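Local atomic coordinates of glutathione S-transferase 2 (Onchocerca volvulus, PDB entry 1TU7), a protein that catalyses the conjugation of glutathione to electrophilic compounds, as a pi-class homodimer that appears to play a central role in the parasite's detoxification system. Residues L19-Q24 against R68-K73; S43-G48 against C52-D57; D88-G93 against Y152-E157. All coordinates share one frame; numbering follows the deposited sequence.

Contact 1: L19-Q24 against R68-K73; sequences LFLVDQ and RHLARK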
loop_
_atom_site.group_PDB
_atom_site.type_symbol
_atom_site.label_atom_id
_atom_site.label_comp_id
_atom_site.label_asym_id
_atom_site.label_seq_id
_atom_site.Cartn_x
_atom_site.Cartn_y
_atom_site.Cartn_z
ATOM N N LEU A 19 -9.052 9.801 11.955
ATOM C CA LEU A 19 -8.789 9.399 13.329
ATOM C C LEU A 19 -7.460 9.970 13.811
ATOM O O LEU A 19 -7.366 10.424 14.940
ATOM C CB LEU A 19 -8.815 7.880 13.474
ATOM C CG LEU A 19 -10.190 7.230 13.313
ATOM C CD1 LEU A 19 -10.118 5.747 13.001
ATOM C CD2 LEU A 19 -11.036 7.471 14.575
ATOM N N PHE A 20 -6.419 9.898 12.974
ATOM C CA PHE A 20 -5.121 10.501 13.276
ATOM C C PHE A 20 -5.281 11.978 13.650
ATOM O O PHE A 20 -4.831 12.408 14.694
ATOM C CB PHE A 20 -4.181 10.299 12.080
ATOM C CG PHE A 20 -2.792 10.843 12.256
ATOM C CD1 PHE A 20 -1.713 9.980 12.149
ATOM C CD2 PHE A 20 -2.525 12.182 12.438
ATOM C CE1 PHE A 20 -0.418 10.434 12.258
ATOM C CE2 PHE A 20 -1.204 12.628 12.547
ATOM C CZ PHE A 20 -0.162 11.741 12.454
ATOM N N LEU A 21 -5.962 12.729 12.790
ATOM C CA LEU A 21 -6.098 14.168 12.936
ATOM C C LEU A 21 -6.913 14.473 14.188
ATOM O O LEU A 21 -6.556 15.334 14.967
ATOM C CB LEU A 21 -6.733 14.741 11.678
ATOM C CG LEU A 21 -5.911 14.648 10.406
ATOM C CD1 LEU A 21 -6.749 14.911 9.207
ATOM C CD2 LEU A 21 -4.744 15.643 10.440
ATOM N N VAL A 22 -7.986 13.745 14.387
ATOM C CA VAL A 22 -8.849 13.972 15.548
ATOM C C VAL A 22 -8.074 13.667 16.827
ATOM O O VAL A 22 -8.074 14.462 17.749
ATOM C CB VAL A 22 -10.119 13.118 15.479
ATOM C CG1 VAL A 22 -10.821 13.108 16.808
ATOM C CG2 VAL A 22 -11.066 13.664 14.415
ATOM N N ASP A 23 -7.395 12.534 16.893
ATOM C CA ASP A 23 -6.707 12.134 18.110
ATOM C C ASP A 23 -5.550 13.047 18.444
ATOM O O ASP A 23 -5.284 13.322 19.621
ATOM C CB ASP A 23 -6.210 10.705 17.989
ATOM C CG ASP A 23 -5.641 10.192 19.280
ATOM O OD1 ASP A 23 -4.418 9.885 19.305
ATOM O OD2 ASP A 23 -6.358 10.065 20.282
ATOM N N GLN A 24 -4.841 13.508 17.420
ATOM C CA GLN A 24 -3.709 14.421 17.583
ATOM C C GLN A 24 -4.154 15.874 17.742
ATOM O O GLN A 24 -3.309 16.748 17.945
ATOM C CB GLN A 24 -2.735 14.268 16.419
ATOM C CG GLN A 24 -1.942 12.968 16.433
ATOM C CD GLN A 24 -1.248 12.734 17.736
ATOM O OE1 GLN A 24 -0.533 13.608 18.199
ATOM N NE2 GLN A 24 -1.517 11.607 18.369
ATOM N N ARG A 68 1.661 8.559 6.156
ATOM C CA ARG A 68 3.093 8.641 6.476
ATOM C C ARG A 68 3.597 10.073 6.509
ATOM O O ARG A 68 4.462 10.417 7.291
ATOM C CB ARG A 68 3.931 7.803 5.510
ATOM C CG ARG A 68 3.835 6.330 5.829
ATOM C CD ARG A 68 4.657 5.454 4.930
ATOM N NE ARG A 68 4.043 5.321 3.644
ATOM C CZ ARG A 68 3.116 4.430 3.340
ATOM N NH1 ARG A 68 2.694 3.588 4.314
ATOM N NH2 ARG A 68 2.593 4.381 2.139
ATOM N N HIS A 69 3.053 10.946 5.662
ATOM C CA HIS A 69 3.423 12.341 5.721
ATOM C C HIS A 69 3.012 12.965 7.048
ATOM O O HIS A 69 3.782 13.646 7.695
ATOM C CB HIS A 69 2.803 13.102 4.556
ATOM C CG HIS A 69 2.782 14.572 4.729
ATOM N ND1 HIS A 69 3.880 15.359 4.491
ATOM C CD2 HIS A 69 1.786 15.414 5.113
ATOM C CE1 HIS A 69 3.568 16.623 4.710
ATOM N NE2 HIS A 69 2.300 16.687 5.075
ATOM N N LEU A 70 1.769 12.731 7.453
ATOM C CA LEU A 70 1.320 13.241 8.726
ATOM C C LEU A 70 2.149 12.663 9.880
ATOM O O LEU A 70 2.502 13.385 10.829
ATOM C CB LEU A 70 -0.151 12.934 8.912
ATOM C CG LEU A 70 -1.107 13.773 8.062
ATOM C CD1 LEU A 70 -2.499 13.195 8.231
ATOM C CD2 LEU A 70 -1.056 15.220 8.470
ATOM N N ALA A 71 2.449 11.367 9.785
ATOM C CA ALA A 71 3.249 10.702 10.797
ATOM C C ALA A 71 4.620 11.349 10.947
ATOM O O ALA A 71 5.083 11.560 12.065
ATOM C CB ALA A 71 3.385 9.275 10.465
ATOM N N ARG A 72 5.305 11.653 9.857
ATOM C CA ARG A 72 6.615 12.321 9.962
ATOM C C ARG A 72 6.469 13.717 10.583
ATOM O O ARG A 72 7.229 14.085 11.468
ATOM C CB ARG A 72 7.295 12.411 8.601
ATOM C CG ARG A 72 7.856 11.101 8.119
ATOM C CD ARG A 72 8.641 11.219 6.810
ATOM N NE ARG A 72 7.803 11.676 5.694
ATOM C CZ ARG A 72 7.167 10.880 4.865
ATOM N NH1 ARG A 72 7.253 9.567 4.995
ATOM N NH2 ARG A 72 6.419 11.381 3.873
ATOM N N LYS A 73 5.473 14.470 10.154
ATOM C CA LYS A 73 5.295 15.822 10.627
ATOM C C LYS A 73 5.021 15.853 12.128
ATOM O O LYS A 73 5.520 16.739 12.836
ATOM C CB LYS A 73 4.144 16.493 9.915
ATOM C CG LYS A 73 4.526 17.271 8.718
ATOM C CD LYS A 73 3.277 18.063 8.228
ATOM C CE LYS A 73 3.202 19.458 8.743
ATOM N NZ LYS A 73 2.341 20.352 7.864
#
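Phe20 and Leu70 carry the contact between the two helices that pack on one side of the sheet in the thioredoxin-like N-terminal domain, 15-23 and 63-73. The helix segments run in roughly the same direction, 24° apart, but their axes stay 11.3 Å from each other, and buried side chains bridge the gap.

The main interaction is CH-pi. Leu70 CB sits over one face of the Phe20 ring, offset toward the rim and 4.0 Å from the centroid. With its CG anti to the backbone N (chi1 -179°), Phe20 extends across to the other helix, and the far end of the ring reaches backbone as well as side chain: CZ comes to 3.5 Å from Leu70 O.

Plain apolar packing does the rest. Phe20 CE1 lies 4.4 Å from Ala71 CB. Tyr149 from helix 149-164 also packs on Ala71, while Leu76 and the Tyr152 ring pack on Phe20, so the C-terminal domain helps to enclose this group. The outer flank of helix 63-73 faces the second subunit, where Arg68 NE makes a salt bridge to Asp88 of that chain. Leu21 and Leu70 cross at about a right angle, with Leu21 CD2 4.0 Å from Leu70 CD1.

Contact 2: S43-G48 against C52-D57; sequences SQFQFG and CLYDGD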
loop_
_atom_site.group_PDB
_atom_site.type_symbol
_atom_site.label_atom_id
_atom_site.label_comp_id
_atom_site.label_asym_id
_atom_site.label_seq_id
_atom_site.Cartn_x
_atom_site.Cartn_y
_atom_site.Cartn_z
ATOM N N SER A 43 -10.478 15.238 -12.166
ATOM C CA SER A 43 -9.210 15.517 -12.838
ATOM C C SER A 43 -8.239 16.344 -11.993
ATOM O O SER A 43 -7.047 16.394 -12.291
ATOM C CB SER A 43 -9.442 16.213 -14.191
ATOM O OG SER A 43 -9.895 17.519 -14.000
ATOM N N GLN A 44 -8.739 16.970 -10.928
ATOM C CA GLN A 44 -7.886 17.729 -10.023
ATOM C C GLN A 44 -6.976 16.861 -9.153
ATOM O O GLN A 44 -6.061 17.390 -8.544
ATOM C CB GLN A 44 -8.744 18.557 -9.094
ATOM C CG GLN A 44 -9.614 19.563 -9.847
ATOM C CD GLN A 44 -10.413 20.430 -8.927
ATOM O OE1 GLN A 44 -10.139 20.503 -7.729
ATOM N NE2 GLN A 44 -11.405 21.116 -9.482
ATOM N N PHE A 45 -7.248 15.567 -9.099
ATOM C CA PHE A 45 -6.522 14.612 -8.244
ATOM C C PHE A 45 -5.595 13.794 -9.100
ATOM O O PHE A 45 -5.975 13.382 -10.177
ATOM C CB PHE A 45 -7.530 13.781 -7.466
ATOM C CG PHE A 45 -8.435 14.654 -6.667
ATOM C CD1 PHE A 45 -9.682 14.996 -7.153
ATOM C CD2 PHE A 45 -7.985 15.271 -5.516
ATOM C CE1 PHE A 45 -10.504 15.886 -6.461
ATOM C CE2 PHE A 45 -8.794 16.142 -4.810
ATOM C CZ PHE A 45 -10.053 16.455 -5.278
ATOM N N GLN A 46 -4.387 13.561 -8.601
ATOM C CA GLN A 46 -3.315 12.996 -9.404
ATOM C C GLN A 46 -3.609 11.604 -9.987
ATOM O O GLN A 46 -3.119 11.280 -11.059
ATOM C CB GLN A 46 -2.013 12.991 -8.597
ATOM C CG GLN A 46 -1.474 14.387 -8.283
ATOM C CD GLN A 46 -1.810 14.919 -6.883
ATOM O OE1 GLN A 46 -0.953 15.546 -6.206
ATOM N NE2 GLN A 46 -3.033 14.714 -6.465
ATOM N N PHE A 47 -4.393 10.780 -9.295
ATOM C CA PHE A 47 -4.871 9.514 -9.830
ATOM C C PHE A 47 -6.382 9.462 -10.044
ATOM O O PHE A 47 -6.938 8.402 -10.205
ATOM C CB PHE A 47 -4.382 8.336 -8.968
ATOM C CG PHE A 47 -2.896 8.266 -8.886
ATOM C CD1 PHE A 47 -2.193 8.647 -7.746
ATOM C CD2 PHE A 47 -2.187 7.869 -10.001
ATOM C CE1 PHE A 47 -0.813 8.593 -7.744
ATOM C CE2 PHE A 47 -0.884 7.778 -10.016
ATOM C CZ PHE A 47 -0.164 8.206 -8.899
ATOM N N GLY A 48 -7.026 10.623 -10.016
ATOM C CA GLY A 48 -8.460 10.706 -10.209
ATOM C C GLY A 48 -9.273 10.126 -9.083
ATOM O O GLY A 48 -10.432 9.760 -9.269
ATOM N N CYS A 52 -7.771 12.832 -0.565
ATOM C CA CYS A 52 -6.737 13.847 -0.771
ATOM C C CYS A 52 -6.563 14.688 0.444
ATOM O O CYS A 52 -7.551 15.186 0.962
ATOM C CB CYS A 52 -7.149 14.724 -1.941
ATOM S SG CYS A 52 -5.978 16.005 -2.387
ATOM N N LEU A 53 -5.326 14.874 0.900
ATOM C CA LEU A 53 -5.025 15.842 1.939
ATOM C C LEU A 53 -4.363 17.058 1.306
ATOM O O LEU A 53 -3.326 16.928 0.644
ATOM C CB LEU A 53 -4.095 15.250 2.993
ATOM C CG LEU A 53 -3.712 16.242 4.091
ATOM C CD1 LEU A 53 -4.906 16.453 5.014
ATOM C CD2 LEU A 53 -2.451 15.689 4.783
ATOM N N TYR A 54 -4.957 18.214 1.540
ATOM C CA TYR A 54 -4.299 19.484 1.314
ATOM C C TYR A 54 -3.646 19.906 2.614
ATOM O O TYR A 54 -4.314 20.062 3.626
ATOM C CB TYR A 54 -5.325 20.517 0.855
ATOM C CG TYR A 54 -6.116 20.134 -0.388
ATOM C CD1 TYR A 54 -7.333 19.445 -0.287
ATOM C CD2 TYR A 54 -5.656 20.472 -1.673
ATOM C CE1 TYR A 54 -8.065 19.111 -1.409
ATOM C CE2 TYR A 54 -6.395 20.133 -2.795
ATOM C CZ TYR A 54 -7.599 19.473 -2.656
ATOM O OH TYR A 54 -8.376 19.149 -3.763
ATOM N N ASP A 55 -2.330 20.015 2.576
ATOM C CA ASP A 55 -1.540 20.457 3.706
ATOM C C ASP A 55 -0.883 21.749 3.283
ATOM O O ASP A 55 0.131 21.740 2.575
ATOM C CB ASP A 55 -0.503 19.401 4.022
ATOM C CG ASP A 55 0.307 19.742 5.234
ATOM O OD1 ASP A 55 0.268 20.914 5.692
ATOM O OD2 ASP A 55 1.028 18.899 5.786
ATOM N N GLY A 56 -1.489 22.862 3.677
ATOM C CA GLY A 56 -1.108 24.144 3.114
ATOM C C GLY A 56 -1.242 24.093 1.590
ATOM O O GLY A 56 -2.298 23.723 1.085
ATOM N N ASP A 57 -0.153 24.402 0.888
ATOM C CA ASP A 57 -0.125 24.388 -0.597
ATOM C C ASP A 57 0.244 23.029 -1.213
ATOM O O ASP A 57 0.413 22.913 -2.426
ATOM C CB ASP A 57 0.863 25.452 -1.122
HETATM O O HOH W 1 -7.745 20.391 -5.997
#
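Phe45 and Tyr54 share the same first torsion (chi1 -57° and -56°), each with CG beside the backbone N and anti to the carbonyl carbon, and from there the two side chains cross at about a right angle. Cys52 instead has SG anti to the backbone N (chi1 -178°), which sets the sulfur beside both rings, at the edge of one and over a face of the other. Cys52 SG lies in the plane of the Phe45 ring, 4.9 Å from its centroid, a Cys sulfur-aromatic contact, and above the rim of Tyr54. Phe45 CE2 is where everything converges, 3.6 Å from Cys52 CB and 3.2 Å from Tyr54 OH. That hydroxyl has polar company too: a water 2.6 Å from Tyr54 OH donates to Gln44 OE1 at 3.0 Å, linking the loop to strand 52-55. Lys4, on the adjoining strand, makes a cation-pi contact with Tyr54.

After Phe45 the chain folds into a type I turn, closed by Gly48 N to Phe45 O at 3.0 Å. The turn presents Phe47 to the second subunit, where its ring meets Phe128 of that chain edge-to-face and packs on Gly93 of that chain. This is consistent with the lock-and-key aromatic of alpha-, mu- and pi-class dimers, Phe47 being the key on the loop before strand 52-55 and helices 81-107 and 109-132 of the second subunit the lock.

Contact 3: D88-G93 against Y152-E157; sequences DMFCEG and YALFEE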
loop_
_atom_site.group_PDB
_atom_site.type_symbol
_atom_site.label_atom_id
_atom_site.label_comp_id
_atom_site.label_asym_id
_atom_site.label_seq_id
_atom_site.Cartn_x
_atom_site.Cartn_y
_atom_site.Cartn_z
ATOM N N ASP A 88 5.011 0.345 9.468
ATOM C CA ASP A 88 4.638 0.305 8.053
ATOM C C ASP A 88 4.200 -1.085 7.692
ATOM O O ASP A 88 3.128 -1.305 7.137
ATOM C CB ASP A 88 5.854 0.756 7.257
ATOM C CG ASP A 88 5.628 0.927 5.817
ATOM O OD1 ASP A 88 4.512 0.669 5.304
ATOM O OD2 ASP A 88 6.607 1.345 5.123
ATOM N N MET A 89 5.037 -2.053 8.040
ATOM C CA MET A 89 4.721 -3.450 7.781
ATOM C C MET A 89 3.351 -3.803 8.406
ATOM O O MET A 89 2.513 -4.448 7.779
ATOM C CB MET A 89 5.832 -4.320 8.363
ATOM C CG MET A 89 5.651 -5.782 8.144
ATOM S SD MET A 89 6.950 -6.743 8.993
ATOM C CE MET A 89 6.137 -7.149 10.470
ATOM N N PHE A 90 3.139 -3.404 9.649
ATOM C CA PHE A 90 1.888 -3.677 10.355
ATOM C C PHE A 90 0.704 -3.030 9.615
ATOM O O PHE A 90 -0.306 -3.679 9.338
ATOM C CB PHE A 90 1.989 -3.164 11.803
ATOM C CG PHE A 90 1.072 -3.861 12.788
ATOM C CD1 PHE A 90 1.596 -4.529 13.867
ATOM C CD2 PHE A 90 -0.286 -3.848 12.651
ATOM C CE1 PHE A 90 0.809 -5.204 14.735
ATOM C CE2 PHE A 90 -1.083 -4.521 13.566
ATOM C CZ PHE A 90 -0.520 -5.207 14.593
ATOM N N CYS A 91 0.855 -1.760 9.277
ATOM C CA CYS A 91 -0.182 -1.010 8.598
ATOM C C CYS A 91 -0.509 -1.641 7.247
ATOM O O CYS A 91 -1.675 -1.750 6.870
ATOM C CB CYS A 91 0.235 0.448 8.467
ATOM S SG CYS A 91 -1.161 1.551 8.091
ATOM N N GLU A 92 0.504 -2.104 6.539
ATOM C CA GLU A 92 0.285 -2.800 5.277
ATOM C C GLU A 92 -0.512 -4.085 5.472
ATOM O O GLU A 92 -1.354 -4.432 4.635
ATOM C CB GLU A 92 1.595 -3.081 4.552
ATOM C CG GLU A 92 2.270 -1.833 3.993
ATOM C CD GLU A 92 1.457 -1.179 2.899
ATOM O OE1 GLU A 92 0.924 -0.093 3.150
ATOM O OE2 GLU A 92 1.291 -1.846 1.843
ATOM N N GLY A 93 -0.244 -4.808 6.554
ATOM C CA GLY A 93 -1.075 -5.958 6.866
ATOM C C GLY A 93 -2.511 -5.565 7.106
ATOM O O GLY A 93 -3.421 -6.248 6.693
ATOM N N TYR A 152 -4.070 3.902 14.379
ATOM C CA TYR A 152 -5.372 4.365 13.878
ATOM C C TYR A 152 -5.932 3.445 12.822
ATOM O O TYR A 152 -7.117 3.195 12.769
ATOM C CB TYR A 152 -5.275 5.803 13.336
ATOM C CG TYR A 152 -4.698 6.776 14.358
ATOM C CD1 TYR A 152 -3.455 7.388 14.136
ATOM C CD2 TYR A 152 -5.355 7.047 15.546
ATOM C CE1 TYR A 152 -2.940 8.250 15.055
ATOM C CE2 TYR A 152 -4.825 7.919 16.474
ATOM C CZ TYR A 152 -3.622 8.497 16.224
ATOM O OH TYR A 152 -3.096 9.363 17.153
ATOM N N ALA A 153 -5.066 2.946 11.952
ATOM C CA ALA A 153 -5.489 2.011 10.931
ATOM C C ALA A 153 -5.982 0.720 11.553
ATOM O O ALA A 153 -7.028 0.198 11.175
ATOM C CB ALA A 153 -4.352 1.765 9.995
ATOM N N LEU A 154 -5.230 0.194 12.517
ATOM C CA LEU A 154 -5.673 -1.032 13.183
ATOM C C LEU A 154 -6.994 -0.811 13.916
ATOM O O LEU A 154 -7.896 -1.642 13.867
ATOM C CB LEU A 154 -4.598 -1.569 14.121
ATOM C CG LEU A 154 -4.979 -2.850 14.882
ATOM C CD1 LEU A 154 -5.244 -4.003 13.957
ATOM C CD2 LEU A 154 -3.854 -3.195 15.839
ATOM N N PHE A 155 -7.087 0.291 14.654
ATOM C CA PHE A 155 -8.305 0.632 15.365
ATOM C C PHE A 155 -9.504 0.620 14.423
ATOM O O PHE A 155 -10.530 -0.018 14.692
ATOM C CB PHE A 155 -8.161 1.993 16.055
ATOM C CG PHE A 155 -9.430 2.497 16.703
ATOM C CD1 PHE A 155 -9.830 3.805 16.528
ATOM C CD2 PHE A 155 -10.200 1.676 17.511
ATOM C CE1 PHE A 155 -10.970 4.291 17.096
ATOM C CE2 PHE A 155 -11.342 2.158 18.110
ATOM C CZ PHE A 155 -11.725 3.466 17.909
ATOM N N GLU A 156 -9.409 1.320 13.313
ATOM C CA GLU A 156 -10.521 1.379 12.386
ATOM C C GLU A 156 -10.852 0.003 11.828
ATOM O O GLU A 156 -12.009 -0.367 11.738
ATOM C CB GLU A 156 -10.210 2.365 11.254
ATOM C CG GLU A 156 -11.277 2.415 10.173
ATOM C CD GLU A 156 -12.604 3.038 10.563
ATOM O OE1 GLU A 156 -12.763 3.448 11.742
ATOM O OE2 GLU A 156 -13.470 3.142 9.642
ATOM N N GLU A 157 -9.844 -0.776 11.484
ATOM C CA GLU A 157 -10.102 -2.099 10.901
ATOM C C GLU A 157 -10.796 -2.996 11.899
ATOM O O GLU A 157 -11.737 -3.728 11.532
ATOM C CB GLU A 157 -8.821 -2.726 10.369
ATOM C CG GLU A 157 -9.096 -3.757 9.296
ATOM C CD GLU A 157 -9.695 -3.124 8.076
ATOM O OE1 GLU A 157 -9.491 -1.918 7.802
ATOM O OE2 GLU A 157 -10.396 -3.856 7.353
#
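The Phe90 ring is the flat group that meets the opposite segment, and it does so obliquely: Leu154 CD2 comes in at a slant and lies 3.8 Å from Phe90 CE2, with Phe90 CZ a little farther from the same methyl, at 4.1 Å. The ring gets there because CG is anti to the backbone N (chi1 -155°), which swings its outer end toward the other helix. Leu154 is likewise anti (chi1 179°) and meets the ring with its CD2 branch. Ile142, from the loop before helix 149-164, packs against both Phe90 and Leu154.

One residue on from Phe90 and one back from Leu154 sits a smaller pair. Cys91 SG touches Ala153 CB at 3.7 Å, and with no longer side chain between them the backbones come close, the CA atoms of Cys91 and Ala153 being 6.5 Å apart. Between these segments the contact is wholly apolar and buried. Backbone polar groups are paired inside each helix, as in the bonds from Glu92 N to Asp88 O (2.8 Å) and from Glu156 N to Tyr152 O (3.0 Å). Glu157, also buried, finds its partners elsewhere, hydrogen-bonding through OE1 to His98 ND1 and through OE2 to His161 NE2.

What is joined here is helix 81-107 to helix 149-164 inside the all-helical C-terminal domain. Helix 149-164 packs against helix 81-107 as well as against helices 173-183 and 15-23: Phe178 of the former packs on Leu154, and Leu19 of the latter reaches Phe155 from the N-terminal domain.

In the fold
Contacts 1 and 3, with centres 13 Å apart, meet at the boundary between the two domains: Tyr152 OH lies 2.6 Å from Asp23 OD1 and 3.0 Å from Gln24 NE2, both probable hydrogen bonds. Contact 2 is nested within the chain loop closed by contact 1, its centre 17 Å away, and the two are tied by the salt bridge from Lys73 NZ to Asp55 OD2 at 2.9 Å. Contacts 2 and 3 do not touch within the chain. None of the touching side chains lines the glutathione site; the nearest, Phe45 of contact 2, is about 8 Å from a bound glutathione, then Cys91 of contact 3 at about 10 Å and Leu70 of contact 1 at about 12 Å.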